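Local structure of signal recognition 54 kDa protein (Pyrococcus furiosus, 3DM5) at residues Gly7-Asn12 with Gln36-Gln41. The protein is the SRP54 subunit of the signal recognition particle, joining a helical bundle, a P-loop domain and a signal peptide binding domain. Sequence-based numbering, arbitrary orientation.
Sequences GKALAN and QRALIQ
Ala-9 and Ala-38 face each other where helix 5-19 runs nearly antiparallel to helix 25-41; the N-to-C directions of the two segments lie 166° apart and their axes approach to 9.4 Å. The pair illustrates how two alanines put methyl against methyl at the point of closest backbone approach, 6.0 Å between Ala-9 CA and Ala-38 CA, at an ordinary helix spacing: both CA–CB bonds point toward the partner helix, and the methyls meet at a slant, offset from head-on, Ala-9 CB lying 3.8 Å from Ala-38 CB. On the inner flank of this alanine pair Leu-10 reaches across. Its CB does not leave the backbone straight at the partner, but with CG turned away from the backbone carbonyl (chi1 -68°) the branch bends into the interface, and CD2 comes 4.3 Å from Ala-38 CB. The same methyl lies 4.4 Å from CD1 of Leu-39; both are light van der Waals contacts, and they carry the apolar seam toward the bundle interior. Leu-39 also packs on Val-49 and Leu-52 of helix 46-62, while Leu-6, one turn before Leu-10 on helix 5-19, touches both Ala-38 and Leu-39. The contact is wholly apolar and small, burying 133 Å² in all, and Leu-10 continues it to Leu-294 in a loop. Antiparallel packing of consecutive helices joined by a short connection is characteristic of an up-and-down helical bundle, here the N-terminal bundle of SRP54-type proteins.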
# COMPACT_ATOMS: atom_id res chain seq x y z
N GLY A 7 6.96 -11.89 -7.26
CA GLY A 7 8.33 -12.27 -6.98
C GLY A 7 8.70 -12.11 -5.52
O GLY A 7 9.08 -13.08 -4.86
N LYS A 8 8.59 -10.89 -5.00
CA LYS A 8 8.91 -10.63 -3.61
C LYS A 8 8.14 -11.54 -2.68
O LYS A 8 8.71 -12.08 -1.75
CB LYS A 8 8.60 -9.18 -3.22
CG LYS A 8 9.61 -8.15 -3.64
CD LYS A 8 9.09 -6.75 -3.30
CE LYS A 8 8.16 -6.82 -2.09
NZ LYS A 8 7.99 -5.52 -1.38
N ALA A 9 6.85 -11.71 -2.93
CA ALA A 9 6.04 -12.53 -2.05
C ALA A 9 6.45 -14.00 -2.08
O ALA A 9 6.50 -14.67 -1.03
CB ALA A 9 4.57 -12.36 -2.39
N LEU A 10 6.74 -14.53 -3.26
CA LEU A 10 7.17 -15.92 -3.34
C LEU A 10 8.53 -16.13 -2.65
O LEU A 10 8.69 -17.01 -1.80
CB LEU A 10 7.14 -16.41 -4.78
CG LEU A 10 5.71 -16.50 -5.33
CD1 LEU A 10 5.72 -16.44 -6.85
CD2 LEU A 10 4.94 -17.73 -4.81
N ALA A 11 9.50 -15.30 -3.00
CA ALA A 11 10.81 -15.36 -2.38
C ALA A 11 10.76 -15.32 -0.84
O ALA A 11 11.58 -15.94 -0.17
CB ALA A 11 11.68 -14.24 -2.91
N ASN A 12 9.80 -14.58 -0.29
CA ASN A 12 9.72 -14.41 1.16
C ASN A 12 9.27 -15.67 1.88
O ASN A 12 9.67 -15.93 3.01
CB ASN A 12 8.83 -13.23 1.53
CG ASN A 12 9.51 -11.90 1.28
OD1 ASN A 12 10.73 -11.83 1.09
ND2 ASN A 12 8.72 -10.84 1.26
N GLN A 36 -0.69 -19.58 -1.75
CA GLN A 36 -2.04 -19.36 -2.24
C GLN A 36 -2.33 -17.87 -2.30
O GLN A 36 -2.81 -17.37 -3.31
CB GLN A 36 -3.07 -20.06 -1.36
CG GLN A 36 -2.90 -21.58 -1.37
CD GLN A 36 -3.81 -22.27 -0.41
OE1 GLN A 36 -4.05 -23.48 -0.52
NE2 GLN A 36 -4.32 -21.52 0.56
N ARG A 37 -2.02 -17.15 -1.23
CA ARG A 37 -2.28 -15.72 -1.19
C ARG A 37 -1.54 -14.96 -2.27
O ARG A 37 -2.11 -14.08 -2.93
CB ARG A 37 -2.01 -15.13 0.20
CG ARG A 37 -3.25 -15.07 1.10
CD ARG A 37 -2.98 -14.46 2.49
NE ARG A 37 -2.76 -15.49 3.50
CZ ARG A 37 -1.57 -15.78 4.05
NH1 ARG A 37 -0.49 -15.10 3.68
NH2 ARG A 37 -1.48 -16.74 4.96
N ALA A 38 -0.26 -15.28 -2.47
CA ALA A 38 0.54 -14.57 -3.45
C ALA A 38 -0.03 -14.84 -4.83
O ALA A 38 -0.29 -13.91 -5.59
CB ALA A 38 2.00 -14.98 -3.38
N LEU A 39 -0.23 -16.12 -5.14
CA LEU A 39 -0.79 -16.56 -6.42
C LEU A 39 -2.15 -15.95 -6.74
O LEU A 39 -2.32 -15.36 -7.81
CB LEU A 39 -0.87 -18.10 -6.49
CG LEU A 39 0.21 -18.85 -7.28
CD1 LEU A 39 1.50 -18.05 -7.47
CD2 LEU A 39 0.49 -20.20 -6.68
N ILE A 40 -3.10 -16.08 -5.82
CA ILE A 40 -4.46 -15.56 -6.03
C ILE A 40 -4.45 -14.06 -6.31
O ILE A 40 -5.25 -13.54 -7.10
CB ILE A 40 -5.37 -15.80 -4.81
CG1 ILE A 40 -5.62 -17.30 -4.59
CG2 ILE A 40 -6.69 -15.10 -5.01
CD1 ILE A 40 -6.46 -17.90 -5.66
N GLN A 41 -3.54 -13.36 -5.64
CA GLN A 41 -3.41 -11.93 -5.77
C GLN A 41 -2.89 -11.52 -7.14
O GLN A 41 -3.13 -10.41 -7.58
CB GLN A 41 -2.49 -11.41 -4.67
CG GLN A 41 -2.52 -9.91 -4.51
CD GLN A 41 -1.94 -9.46 -3.19
OE1 GLN A 41 -0.80 -9.79 -2.84
NE2 GLN A 41 -2.72 -8.70 -2.44